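Long-range contacts in annexin B22 (Schistosoma mansoni, PDB 4MDU), which binds acidic phospholipid membranes in a calcium-dependent manner, aggregates liposomes, and takes part in worm reproduction and host-parasite interaction: residues 42-46 / 77-82; 6-10 / 107-111; 16-22 / 245-250; 290-295 / 322-327; 97-101 / 350-355. All coordinates share one frame; numbering follows the deposited sequence.

Contact 1: residues 42-46 / 77-82; sequences AERLH and SYKSLY
His46 lies flat on Tyr82, the two rings forming a face-to-face stack with planes only 3° apart and centroids 3.6 Å from each other. The imidazole gets there because its CG is anti to the backbone N (chi1 -166°), while Leu81 CB covers the opposite face of the Tyr82 ring. Tyr78 completes the aromatic cluster: its CE2 comes to the edge of the His46 ring, and its hydroxyl is hydrogen-bonded to Asp89. Deeper in, Ala42 CB sits 3.9 Å from Tyr78 CB and 3.7 Å from Ser77 OG. In the first annexin repeat, segments 42-46 and 77-82 cross at -69°, in keeping with a third helix that runs across the others. Glu43 CG on Tyr82 OH, at 3.4 Å, is the last close touch before the extended Glu43 chain carries its carboxylate outward, away from the Tyr82 ring. The packing thins at Leu81, whose CD2 is 4.3 Å from Ala42 CB and barely touches Glu43.

Contact 2: residues 6-10 / 107-111; sequences ISEFG and VDTPY. Unlike the reference sequence in segment 6-10: Glu8 (reference Gly).
An ST turn in the N-terminal tail, built on Ser7, docks onto Asp108 at the N-cap position of helix 109-122. The carboxylate takes the tail with both oxygens: Ser7 OG donates to Asp108 OD1 at 2.8 Å, and Glu8 N donates to Asp108 OD2 at 2.9 Å in a nearly straight bond (167°). Each donor arrives on the syn side, slightly out of the carboxylate plane. Ser7 OG also accepts from Phe9 N at 3.0 Å, the bond that defines the turn, so one hydroxyl ties the tail to itself and to the helix start. Asn68 supports the junction by donating to Asp108 OD1 and accepting from Thr109 N, while the Asp108 side chain makes no capping bond of its own. Beside this polar grip, the Phe9 ring is laid over Pro110, whose CD sits above the ring centre in a CH-pi contact, 3.7 Å from the centroid and 10° off the normal. Thr109 CG2 meets the same ring at Phe9 CE2, 3.5 Å away. Glu8, a difference from the reference sequence, packs its CB on Pro110 CG, and its own carboxylate is directed away from that of Asp108. A tail fastened to the repeat core where repeats 1 and 2 join is in keeping with the annexin fold, whose N-terminal segment runs along the concave side.

Contact 3: residues 16-22 / 245-250; sequences IHSFDPH and TPYQLY
Tyr247 and Tyr250, one helical turn apart, meet the tail in different ways: the first pushes its hydroxyl end into a bend, the second offers a ring face. The Tyr247 ring reaches into the bend of residues 16-20, with its OH 2.8 Å from Ile16 O and its CE1 3.3 Å from Phe19 O. Asp20 O lies at the edge of the Tyr247 ring, and Tyr247 OH in turn lies at the edge of the Phe19 ring. The Ile16 side chain crosses that of Tyr247 obliquely and that of Pro246 at about a right angle, its CG1 being 4.1 Å from both Tyr247 CE2 and Pro246 CD. Tyr250 is turned to the tail with CG anti to the backbone N (chi1 -180°), and Pro21 CB settles over its face in a CH-pi contact, 3.6 Å from the centroid and 15° off the normal. Farther out, His22 NE2 gives a weak hydrogen bond to Tyr250 OH at 3.1 Å, though His22 is poorly ordered. A water donates to Pro21 O and to Tyr247 O and so bridges the two backbones. Thr245 OG1 caps the helix start by accepting from Gln248 N. Helix 246-260, in the third repeat, is backed by helix 274-288, on which Pro246, Leu249 and Tyr250 also pack, whereas Phe19 leans on helix 201-204.

Contact 4: residues 290-295 / 322-327; sequences RPSLIA and IDLQDI
Ile327 fits its branches against one side of helix 290-301. From its CB the CG2 branch turns to the backbone of Ala295, 3.9 Å from Ala295 N. The CG1 branch lies 4.1 Å from both Pro291 CA and Ile294 CB, and its end, CD1, reaches Ile294 CG2 at 3.8 Å. Having CG1 of Ile327 anti to the carbonyl carbon (chi1 -68°) sends the longer branch to Ile294 and leaves CG2 for Ala295. One turn before Ile294 and Ala295, Pro291 CB rests 3.6 Å from Asp326 O. A buried salt bridge joins the first residue of helix 290-301 to Asp323, just before helix 324-335: Arg290 NH1 donates to Asp323 OD2 at 2.8 Å, nearly straight (168°) and in the guanidinium plane, but on the anti side of the carboxylate and well out of its plane. Asp323 OD2 has a second cationic partner in Arg319, and the guanidinium is further held by Tyr286 O and His17 O, so its rotation is probably fixed. Within the fourth annexin repeat two helix starts meet here. Helix 311-320 lines the contact through Arg319, which touches Arg290, Ile294 and Ile327, and Tyr26 of the tail touches Arg290, Asp323 and Asp326.

Contact 5: residues 97-101 / 350-355; sequences DFRKV and DYRRTL
With CG anti to the backbone N in both Phe98 (chi1 -171°) and Tyr351 (chi1 164°), the two rings swing to different sides of the seam between their helices. The face of Phe98 receives Asp350 CB in a CH-pi contact, 3.6 Å from the ring centroid, while Thr354 OG1 comes to the ring edge, 3.4 Å from Phe98 CE1. That hydroxyl donates to Asp350 O at 2.6 Å, and Thr354 N reaches the same oxygen from the opposite face of its plane. On the other side Tyr351 takes Val101 CB at its edge, 3.7 Å from CD1, and Asp97 CB stands 3.6 Å from Tyr351 CB. The axes of segments 97-101 and 350-355, on the last helices of repeats 1 and 4, approach to 8.4 Å at 35°, joining the two repeats that pair into one module of the annexin fold. Asp350 and Phe98 also touch Glu56, a residue of calcium site 2, and Asp97 is hydrogen-bonded to Thr307. Farther along, Val101 meets Thr354 tip to tip, and its CG2 lies 4.1 Å from Leu355 CD2, with Met313 of helix 311-320 touching Val101, Tyr351 and Leu355.

Overall arrangement
Contacts 1 and 4 each bind two helices inside one repeat, the first and the fourth, whereas contact 5 joins those two repeats; helices 96-106 and 109-122 then lead from it to contact 2. Contacts 2 and 3 attach successive parts of the N-terminal tail to the second and third repeats, with centres about 23 Å apart, and their segments alternate along the chain. Contacts 3 and 4, their centres about 13 Å apart, alone touch, through His17 O and Arg290 NH1. Contacts 1 and 3 lie on opposite sides of the chain's centre, their own centres about 39 Å apart. The tail connects the second and third repeats and, through His17, the fourth of the membrane-binding core.

Contact 1: residues 42-46 / 77-82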
# COMPACT_ATOMS: atom_id res chain seq x y z
N ALA B 42 26.17 6.17 -33.07
CA ALA B 42 25.30 5.55 -34.06
C ALA B 42 26.07 4.50 -34.87
O ALA B 42 25.62 3.36 -35.00
CB ALA B 42 24.69 6.61 -35.00
N GLU B 43 27.22 4.90 -35.41
CA GLU B 43 28.05 3.99 -36.20
C GLU B 43 28.37 2.75 -35.39
O GLU B 43 28.16 1.63 -35.86
CB GLU B 43 29.35 4.66 -36.64
CG GLU B 43 29.25 5.51 -37.90
CD GLU B 43 30.62 5.86 -38.48
OE1 GLU B 43 31.64 5.41 -37.92
OE2 GLU B 43 30.67 6.58 -39.50
N ARG B 44 28.87 2.96 -34.18
CA ARG B 44 29.26 1.85 -33.32
C ARG B 44 28.11 0.91 -33.01
O ARG B 44 28.27 -0.32 -33.06
CB ARG B 44 29.91 2.36 -32.02
CG ARG B 44 31.26 3.02 -32.25
CD ARG B 44 31.98 3.29 -30.94
NE ARG B 44 33.02 4.31 -31.09
CZ ARG B 44 32.86 5.59 -30.76
NH1 ARG B 44 31.71 6.01 -30.26
NH2 ARG B 44 33.86 6.45 -30.92
N LEU B 45 26.94 1.47 -32.70
CA LEU B 45 25.77 0.63 -32.49
C LEU B 45 25.50 -0.16 -33.76
O LEU B 45 25.28 -1.37 -33.72
CB LEU B 45 24.55 1.47 -32.10
CG LEU B 45 24.65 2.08 -30.70
CD1 LEU B 45 23.55 3.13 -30.45
CD2 LEU B 45 24.63 0.98 -29.63
N HIS B 46 25.55 0.53 -34.89
CA HIS B 46 25.27 -0.12 -36.16
C HIS B 46 26.18 -1.34 -36.39
O HIS B 46 25.70 -2.43 -36.72
CB HIS B 46 25.41 0.88 -37.30
CG HIS B 46 24.83 0.40 -38.59
ND1 HIS B 46 25.60 -0.13 -39.60
CD2 HIS B 46 23.55 0.36 -39.03
CE1 HIS B 46 24.83 -0.46 -40.62
NE2 HIS B 46 23.58 -0.18 -40.29
N SER B 77 20.48 10.51 -35.13
CA SER B 77 21.64 10.37 -35.99
C SER B 77 21.60 9.05 -36.74
O SER B 77 21.82 9.01 -37.95
CB SER B 77 22.92 10.48 -35.16
OG SER B 77 24.05 10.18 -35.95
N TYR B 78 21.29 7.98 -36.02
CA TYR B 78 21.19 6.65 -36.62
C TYR B 78 20.09 6.60 -37.69
O TYR B 78 20.20 5.86 -38.67
CB TYR B 78 20.93 5.63 -35.52
CG TYR B 78 20.86 4.17 -35.94
CD1 TYR B 78 19.67 3.62 -36.41
CD2 TYR B 78 21.96 3.33 -35.82
CE1 TYR B 78 19.59 2.29 -36.77
CE2 TYR B 78 21.88 1.99 -36.17
CZ TYR B 78 20.69 1.47 -36.65
OH TYR B 78 20.59 0.15 -37.01
N LYS B 79 19.04 7.38 -37.49
CA LYS B 79 17.90 7.38 -38.42
C LYS B 79 18.31 8.01 -39.75
O LYS B 79 18.15 7.40 -40.80
CB LYS B 79 16.73 8.15 -37.81
CG LYS B 79 15.40 7.98 -38.54
CD LYS B 79 14.78 6.61 -38.26
CE LYS B 79 13.39 6.50 -38.86
N SER B 80 18.86 9.22 -39.69
CA SER B 80 19.33 9.91 -40.88
C SER B 80 20.44 9.12 -41.57
O SER B 80 20.56 9.14 -42.79
CB SER B 80 19.86 11.28 -40.50
OG SER B 80 21.08 11.16 -39.80
N LEU B 81 21.24 8.43 -40.77
CA LEU B 81 22.43 7.74 -41.25
C LEU B 81 22.13 6.41 -41.94
O LEU B 81 22.83 6.02 -42.87
CB LEU B 81 23.41 7.50 -40.11
CG LEU B 81 24.78 8.15 -40.23
CD1 LEU B 81 24.64 9.66 -40.46
CD2 LEU B 81 25.62 7.86 -38.98
N TYR B 82 21.12 5.69 -41.48
CA TYR B 82 20.89 4.35 -41.99
C TYR B 82 19.47 4.11 -42.48
O TYR B 82 19.07 2.97 -42.69
CB TYR B 82 21.26 3.31 -40.94
CG TYR B 82 22.69 3.43 -40.45
CD1 TYR B 82 23.74 3.02 -41.25
CD2 TYR B 82 22.98 3.94 -39.19
CE1 TYR B 82 25.05 3.13 -40.82
CE2 TYR B 82 24.29 4.05 -38.75
CZ TYR B 82 25.32 3.63 -39.58
OH TYR B 82 26.63 3.73 -39.16

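Contact 2: residues 6-10 / 107-111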
# COMPACT_ATOMS: atom_id res chain seq x y z
N ILE B 6 13.86 16.15 -30.74
CA ILE B 6 14.99 15.60 -29.98
C ILE B 6 14.53 14.93 -28.69
O ILE B 6 14.40 13.70 -28.62
CB ILE B 6 16.03 16.67 -29.66
CG1 ILE B 6 15.44 18.07 -29.91
CG2 ILE B 6 17.28 16.47 -30.51
CD1 ILE B 6 14.22 18.39 -29.08
N SER B 7 14.31 15.73 -27.65
CA SER B 7 13.70 15.25 -26.41
C SER B 7 12.73 16.28 -25.85
O SER B 7 13.04 17.46 -25.79
CB SER B 7 14.76 14.94 -25.36
OG SER B 7 14.15 14.78 -24.09
N GLU B 8 11.56 15.82 -25.41
CA GLU B 8 10.56 16.70 -24.83
C GLU B 8 10.97 17.14 -23.44
O GLU B 8 10.33 18.02 -22.84
CB GLU B 8 9.18 16.03 -24.81
CG GLU B 8 8.68 15.65 -26.20
CD GLU B 8 8.71 16.82 -27.19
OE1 GLU B 8 8.69 18.00 -26.75
OE2 GLU B 8 8.75 16.56 -28.41
N PHE B 9 12.05 16.55 -22.93
CA PHE B 9 12.60 16.97 -21.65
C PHE B 9 13.69 18.02 -21.81
O PHE B 9 14.01 18.75 -20.86
CB PHE B 9 13.15 15.77 -20.87
CG PHE B 9 12.16 15.17 -19.90
CD1 PHE B 9 10.81 15.50 -19.98
CD2 PHE B 9 12.58 14.29 -18.91
CE1 PHE B 9 9.90 14.95 -19.10
CE2 PHE B 9 11.66 13.75 -18.02
CZ PHE B 9 10.32 14.08 -18.12
N GLY B 10 14.28 18.10 -23.00
CA GLY B 10 15.44 18.96 -23.19
C GLY B 10 16.74 18.32 -22.71
O GLY B 10 16.73 17.23 -22.14
N VAL B 107 13.79 4.97 -25.55
CA VAL B 107 12.61 5.80 -25.66
C VAL B 107 12.79 7.07 -24.83
O VAL B 107 13.37 7.02 -23.75
CB VAL B 107 11.36 5.01 -25.21
CG1 VAL B 107 10.29 5.94 -24.72
CG2 VAL B 107 10.87 4.16 -26.38
N ASP B 108 12.34 8.20 -25.37
CA ASP B 108 12.45 9.48 -24.68
C ASP B 108 11.86 9.34 -23.28
O ASP B 108 10.78 8.74 -23.10
CB ASP B 108 11.69 10.58 -25.47
CG ASP B 108 12.01 11.99 -24.99
OD1 ASP B 108 13.08 12.19 -24.35
OD2 ASP B 108 11.19 12.90 -25.25
N THR B 109 12.56 9.86 -22.27
CA THR B 109 12.11 9.70 -20.89
C THR B 109 10.60 9.92 -20.69
O THR B 109 9.94 9.08 -20.09
CB THR B 109 12.85 10.65 -19.95
OG1 THR B 109 14.25 10.43 -20.07
CG2 THR B 109 12.41 10.42 -18.53
N PRO B 110 10.07 11.06 -21.16
CA PRO B 110 8.63 11.30 -20.96
C PRO B 110 7.73 10.22 -21.55
O PRO B 110 6.72 9.90 -20.93
CB PRO B 110 8.39 12.67 -21.63
CG PRO B 110 9.63 12.96 -22.43
CD PRO B 110 10.75 12.24 -21.74
N TYR B 111 8.06 9.67 -22.71
CA TYR B 111 7.22 8.60 -23.27
C TYR B 111 7.33 7.35 -22.40
O TYR B 111 6.34 6.65 -22.08
CB TYR B 111 7.67 8.27 -24.69
CG TYR B 111 6.72 7.35 -25.42
CD1 TYR B 111 6.91 5.97 -25.43
CD2 TYR B 111 5.63 7.86 -26.11
CE1 TYR B 111 6.04 5.13 -26.10
CE2 TYR B 111 4.75 7.02 -26.78
CZ TYR B 111 4.96 5.66 -26.77
OH TYR B 111 4.09 4.85 -27.45

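Contact 3: residues 16-22 / 245-250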
# COMPACT_ATOMS: atom_id res chain seq x y z
N ILE B 16 15.81 21.97 -11.02
CA ILE B 16 15.17 22.00 -9.71
C ILE B 16 15.46 20.72 -8.89
O ILE B 16 15.41 20.75 -7.66
CB ILE B 16 13.67 22.23 -9.85
CG1 ILE B 16 13.11 22.80 -8.55
CG2 ILE B 16 12.98 20.94 -10.25
CD1 ILE B 16 11.94 23.72 -8.76
N HIS B 17 15.77 19.61 -9.57
CA HIS B 17 16.14 18.35 -8.89
C HIS B 17 17.63 18.25 -8.53
O HIS B 17 18.06 17.29 -7.89
CB HIS B 17 15.82 17.12 -9.75
CG HIS B 17 14.41 17.08 -10.26
ND1 HIS B 17 13.34 16.77 -9.45
CD2 HIS B 17 13.90 17.30 -11.49
CE1 HIS B 17 12.23 16.79 -10.17
NE2 HIS B 17 12.54 17.12 -11.41
N SER B 18 18.40 19.25 -8.94
CA SER B 18 19.85 19.10 -9.04
C SER B 18 20.63 19.36 -7.78
O SER B 18 21.78 18.95 -7.67
CB SER B 18 20.38 20.00 -10.15
OG SER B 18 20.32 19.36 -11.40
N PHE B 19 20.02 20.04 -6.82
CA PHE B 19 20.75 20.39 -5.60
C PHE B 19 20.06 19.83 -4.36
O PHE B 19 18.83 19.79 -4.29
CB PHE B 19 20.86 21.91 -5.48
CG PHE B 19 21.50 22.56 -6.66
CD1 PHE B 19 22.88 22.73 -6.71
CD2 PHE B 19 20.75 22.99 -7.73
CE1 PHE B 19 23.49 23.33 -7.80
CE2 PHE B 19 21.35 23.60 -8.83
CZ PHE B 19 22.72 23.76 -8.86
N ASP B 20 20.86 19.37 -3.40
CA ASP B 20 20.32 18.88 -2.14
C ASP B 20 19.76 20.05 -1.32
O ASP B 20 19.87 21.20 -1.72
CB ASP B 20 21.37 18.08 -1.36
CG ASP B 20 22.49 18.95 -0.82
OD1 ASP B 20 23.57 18.39 -0.53
OD2 ASP B 20 22.32 20.17 -0.68
N PRO B 21 19.17 19.74 -0.16
CA PRO B 21 18.54 20.80 0.65
C PRO B 21 19.51 21.93 1.02
O PRO B 21 19.09 23.08 1.19
CB PRO B 21 18.10 20.05 1.91
CG PRO B 21 17.84 18.65 1.42
CD PRO B 21 18.94 18.40 0.41
N HIS B 22 20.79 21.59 1.13
CA HIS B 22 21.81 22.53 1.54
C HIS B 22 22.52 23.21 0.38
O HIS B 22 23.47 23.95 0.59
CB HIS B 22 22.85 21.84 2.44
CG HIS B 22 22.25 21.22 3.66
ND1 HIS B 22 22.17 19.85 3.83
CD2 HIS B 22 21.67 21.77 4.75
CE1 HIS B 22 21.58 19.59 4.98
NE2 HIS B 22 21.27 20.74 5.56
N THR B 245 8.70 24.20 -3.47
CA THR B 245 9.86 23.62 -4.10
C THR B 245 10.60 22.76 -3.07
O THR B 245 10.42 22.93 -1.85
CB THR B 245 10.80 24.69 -4.63
OG1 THR B 245 11.49 25.28 -3.52
CG2 THR B 245 10.00 25.77 -5.40
N PRO B 246 11.45 21.84 -3.53
CA PRO B 246 12.12 21.01 -2.53
C PRO B 246 12.88 21.88 -1.52
O PRO B 246 12.86 21.59 -0.33
CB PRO B 246 13.09 20.16 -3.37
CG PRO B 246 12.45 20.13 -4.73
CD PRO B 246 11.88 21.51 -4.90
N TYR B 247 13.48 22.97 -1.99
CA TYR B 247 14.24 23.86 -1.10
C TYR B 247 13.36 24.52 -0.04
O TYR B 247 13.68 24.50 1.16
CB TYR B 247 15.04 24.87 -1.93
CG TYR B 247 15.69 24.20 -3.12
CD1 TYR B 247 16.86 23.47 -2.97
CD2 TYR B 247 15.11 24.25 -4.38
CE1 TYR B 247 17.45 22.83 -4.05
CE2 TYR B 247 15.68 23.62 -5.46
CZ TYR B 247 16.86 22.90 -5.28
OH TYR B 247 17.44 22.25 -6.34
N GLN B 248 12.22 25.08 -0.48
CA GLN B 248 11.24 25.68 0.43
C GLN B 248 10.68 24.68 1.45
O GLN B 248 10.47 25.04 2.61
CB GLN B 248 10.08 26.30 -0.38
CG GLN B 248 9.04 27.03 0.46
CD GLN B 248 9.61 28.26 1.16
OE1 GLN B 248 10.58 28.86 0.70
NE2 GLN B 248 9.03 28.61 2.30
N LEU B 249 10.43 23.43 1.01
CA LEU B 249 9.89 22.40 1.90
C LEU B 249 10.87 22.09 3.01
O LEU B 249 10.50 21.91 4.17
CB LEU B 249 9.62 21.11 1.13
CG LEU B 249 8.17 20.82 0.83
CD1 LEU B 249 8.02 19.48 0.15
CD2 LEU B 249 7.39 20.87 2.13
N TYR B 250 12.13 22.00 2.63
CA TYR B 250 13.16 21.76 3.61
C TYR B 250 13.14 22.85 4.68
O TYR B 250 12.99 22.57 5.88
CB TYR B 250 14.53 21.70 2.96
CG TYR B 250 15.59 21.44 3.98
CD1 TYR B 250 15.72 20.18 4.55
CD2 TYR B 250 16.43 22.45 4.40
CE1 TYR B 250 16.68 19.93 5.51
CE2 TYR B 250 17.40 22.21 5.36
CZ TYR B 250 17.52 20.94 5.91
OH TYR B 250 18.49 20.70 6.86
O HOH W 1 16.53 24.89 2.17

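Contact 4: residues 290-295 / 322-327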
# COMPACT_ATOMS: atom_id res chain seq x y z
N ARG B 290 15.99 12.61 0.29
CA ARG B 290 15.82 11.94 -1.00
C ARG B 290 16.66 10.69 -1.19
O ARG B 290 16.13 9.66 -1.62
CB ARG B 290 16.04 12.90 -2.18
CG ARG B 290 15.42 12.35 -3.47
CD ARG B 290 15.92 13.05 -4.70
NE ARG B 290 15.58 14.46 -4.65
CZ ARG B 290 16.03 15.35 -5.52
NH1 ARG B 290 16.85 14.98 -6.49
NH2 ARG B 290 15.66 16.62 -5.40
N PRO B 291 17.97 10.76 -0.91
CA PRO B 291 18.77 9.54 -1.14
C PRO B 291 18.20 8.32 -0.43
O PRO B 291 18.13 7.26 -1.05
CB PRO B 291 20.15 9.92 -0.59
CG PRO B 291 20.24 11.41 -0.91
CD PRO B 291 18.84 11.92 -0.60
N SER B 292 17.79 8.48 0.83
CA SER B 292 17.23 7.36 1.58
C SER B 292 15.91 6.91 1.00
O SER B 292 15.67 5.71 0.87
CB SER B 292 17.01 7.74 3.05
OG SER B 292 18.24 8.04 3.67
N LEU B 293 15.04 7.87 0.68
CA LEU B 293 13.73 7.58 0.11
C LEU B 293 13.81 6.72 -1.14
O LEU B 293 13.08 5.75 -1.27
CB LEU B 293 12.98 8.88 -0.26
CG LEU B 293 11.72 8.64 -1.13
CD1 LEU B 293 10.57 8.07 -0.33
CD2 LEU B 293 11.28 9.93 -1.81
N ILE B 294 14.67 7.09 -2.07
CA ILE B 294 14.76 6.33 -3.31
C ILE B 294 15.56 5.02 -3.08
O ILE B 294 15.34 4.03 -3.77
CB ILE B 294 15.30 7.18 -4.46
CG1 ILE B 294 14.44 8.44 -4.61
CG2 ILE B 294 15.26 6.40 -5.78
CD1 ILE B 294 14.90 9.36 -5.72
N ALA B 295 16.46 5.01 -2.10
CA ALA B 295 17.18 3.77 -1.80
C ALA B 295 16.17 2.74 -1.33
O ALA B 295 16.25 1.58 -1.72
CB ALA B 295 18.27 3.98 -0.73
N ILE B 322 20.60 12.00 -12.52
CA ILE B 322 20.30 13.02 -11.51
C ILE B 322 21.08 12.83 -10.22
O ILE B 322 21.95 13.63 -9.88
CB ILE B 322 18.80 13.10 -11.19
CG1 ILE B 322 18.00 13.31 -12.49
CG2 ILE B 322 18.52 14.25 -10.21
CD1 ILE B 322 16.51 13.12 -12.33
N ASP B 323 20.78 11.76 -9.49
CA ASP B 323 21.32 11.66 -8.14
C ASP B 323 21.62 10.22 -7.73
O ASP B 323 21.73 9.92 -6.55
CB ASP B 323 20.31 12.27 -7.16
CG ASP B 323 18.90 11.80 -7.43
OD1 ASP B 323 18.74 10.85 -8.24
OD2 ASP B 323 17.96 12.38 -6.85
N LEU B 324 21.74 9.33 -8.71
CA LEU B 324 21.88 7.91 -8.40
C LEU B 324 23.10 7.58 -7.49
O LEU B 324 22.98 6.80 -6.57
CB LEU B 324 21.86 7.06 -9.67
CG LEU B 324 22.04 5.55 -9.42
CD1 LEU B 324 20.97 5.02 -8.45
CD2 LEU B 324 22.01 4.78 -10.73
N GLN B 325 24.25 8.20 -7.72
CA GLN B 325 25.39 7.96 -6.85
C GLN B 325 25.08 8.24 -5.38
O GLN B 325 25.47 7.46 -4.50
CB GLN B 325 26.61 8.77 -7.28
CG GLN B 325 27.87 8.41 -6.49
CD GLN B 325 28.34 6.99 -6.78
OE1 GLN B 325 28.58 6.20 -5.86
NE2 GLN B 325 28.46 6.66 -8.06
N ASP B 326 24.36 9.32 -5.10
CA ASP B 326 24.02 9.64 -3.73
C ASP B 326 23.04 8.62 -3.18
O ASP B 326 23.06 8.30 -1.99
CB ASP B 326 23.44 11.06 -3.63
CG ASP B 326 24.50 12.12 -3.87
OD1 ASP B 326 24.25 13.07 -4.64
OD2 ASP B 326 25.60 11.99 -3.31
N ILE B 327 22.19 8.12 -4.06
CA ILE B 327 21.24 7.08 -3.69
C ILE B 327 21.98 5.77 -3.40
O ILE B 327 21.59 5.01 -2.51
CB ILE B 327 20.21 6.87 -4.82
CG1 ILE B 327 19.30 8.10 -4.96
CG2 ILE B 327 19.41 5.59 -4.60
CD1 ILE B 327 18.59 8.18 -6.30

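Contact 5: residues 97-101 / 350-355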
# COMPACT_ATOMS: atom_id res chain seq x y z
N ASP B 97 14.52 -10.18 -21.56
CA ASP B 97 14.72 -9.09 -20.61
C ASP B 97 15.64 -8.01 -21.16
O ASP B 97 15.49 -6.83 -20.87
CB ASP B 97 15.27 -9.63 -19.30
CG ASP B 97 14.29 -10.52 -18.59
OD1 ASP B 97 14.69 -11.22 -17.64
OD2 ASP B 97 13.11 -10.52 -19.01
N PHE B 98 16.61 -8.43 -21.96
CA PHE B 98 17.54 -7.49 -22.53
C PHE B 98 16.77 -6.53 -23.43
O PHE B 98 16.90 -5.31 -23.31
CB PHE B 98 18.60 -8.21 -23.33
CG PHE B 98 19.71 -7.32 -23.79
CD1 PHE B 98 20.09 -6.23 -23.04
CD2 PHE B 98 20.38 -7.59 -24.97
CE1 PHE B 98 21.11 -5.41 -23.46
CE2 PHE B 98 21.41 -6.77 -25.40
CZ PHE B 98 21.77 -5.68 -24.65
N ARG B 99 15.94 -7.08 -24.32
CA ARG B 99 15.11 -6.24 -25.18
C ARG B 99 14.21 -5.30 -24.36
O ARG B 99 14.10 -4.12 -24.68
CB ARG B 99 14.27 -7.10 -26.13
CG ARG B 99 13.47 -6.31 -27.14
CD ARG B 99 13.12 -7.15 -28.36
NE ARG B 99 12.07 -8.14 -28.10
CZ ARG B 99 11.56 -8.95 -29.02
NH1 ARG B 99 12.00 -8.91 -30.27
NH2 ARG B 99 10.61 -9.81 -28.70
N LYS B 100 13.59 -5.82 -23.31
CA LYS B 100 12.77 -5.01 -22.43
C LYS B 100 13.54 -3.78 -21.94
O LYS B 100 13.10 -2.65 -22.11
CB LYS B 100 12.32 -5.83 -21.22
CG LYS B 100 10.93 -6.39 -21.31
CD LYS B 100 10.94 -7.81 -21.83
CE LYS B 100 9.53 -8.39 -21.83
NZ LYS B 100 8.89 -8.22 -20.49
N VAL B 101 14.69 -4.00 -21.34
CA VAL B 101 15.39 -2.89 -20.73
C VAL B 101 15.89 -1.94 -21.82
O VAL B 101 15.91 -0.71 -21.64
CB VAL B 101 16.52 -3.36 -19.78
CG1 VAL B 101 17.65 -4.00 -20.57
CG2 VAL B 101 17.03 -2.19 -18.95
N ASP B 350 21.81 -10.08 -19.78
CA ASP B 350 22.22 -8.80 -20.32
C ASP B 350 21.44 -7.64 -19.69
O ASP B 350 21.86 -6.49 -19.72
CB ASP B 350 22.04 -8.84 -21.83
CG ASP B 350 23.05 -9.76 -22.49
OD1 ASP B 350 24.16 -9.86 -21.94
OD2 ASP B 350 22.74 -10.38 -23.52
N TYR B 351 20.29 -7.98 -19.12
CA TYR B 351 19.47 -7.06 -18.37
C TYR B 351 20.24 -6.65 -17.12
O TYR B 351 20.51 -5.46 -16.91
CB TYR B 351 18.15 -7.78 -18.04
CG TYR B 351 17.30 -7.18 -16.97
CD1 TYR B 351 16.84 -5.87 -17.06
CD2 TYR B 351 16.91 -7.94 -15.88
CE1 TYR B 351 16.05 -5.33 -16.08
CE2 TYR B 351 16.11 -7.40 -14.89
CZ TYR B 351 15.69 -6.09 -15.00
OH TYR B 351 14.88 -5.55 -14.02
N ARG B 352 20.63 -7.62 -16.30
CA ARG B 352 21.46 -7.35 -15.13
C ARG B 352 22.66 -6.47 -15.51
O ARG B 352 22.96 -5.46 -14.86
CB ARG B 352 21.97 -8.66 -14.51
CG ARG B 352 23.21 -8.50 -13.63
CD ARG B 352 23.34 -9.63 -12.63
NE ARG B 352 23.61 -10.91 -13.28
CZ ARG B 352 23.65 -12.07 -12.64
NH1 ARG B 352 23.46 -12.11 -11.32
NH2 ARG B 352 23.90 -13.19 -13.32
N ARG B 353 23.32 -6.87 -16.59
CA ARG B 353 24.52 -6.18 -17.04
C ARG B 353 24.19 -4.74 -17.39
O ARG B 353 24.92 -3.81 -17.03
CB ARG B 353 25.11 -6.91 -18.24
CG ARG B 353 26.49 -6.44 -18.66
CD ARG B 353 27.59 -6.94 -17.71
NE ARG B 353 28.35 -5.80 -17.26
CZ ARG B 353 28.50 -5.41 -16.00
NH1 ARG B 353 28.02 -6.12 -14.99
NH2 ARG B 353 29.21 -4.33 -15.76
N THR B 354 23.08 -4.54 -18.08
CA THR B 354 22.63 -3.19 -18.42
C THR B 354 22.42 -2.35 -17.17
O THR B 354 22.89 -1.23 -17.09
CB THR B 354 21.33 -3.20 -19.24
OG1 THR B 354 21.52 -3.97 -20.45
CG2 THR B 354 20.94 -1.76 -19.61
N LEU B 355 21.72 -2.90 -16.18
CA LEU B 355 21.48 -2.16 -14.94
C LEU B 355 22.79 -1.79 -14.25
O LEU B 355 22.94 -0.68 -13.72
CB LEU B 355 20.61 -2.96 -13.98
CG LEU B 355 19.22 -3.39 -14.49
CD1 LEU B 355 18.44 -4.03 -13.37
CD2 LEU B 355 18.44 -2.20 -15.07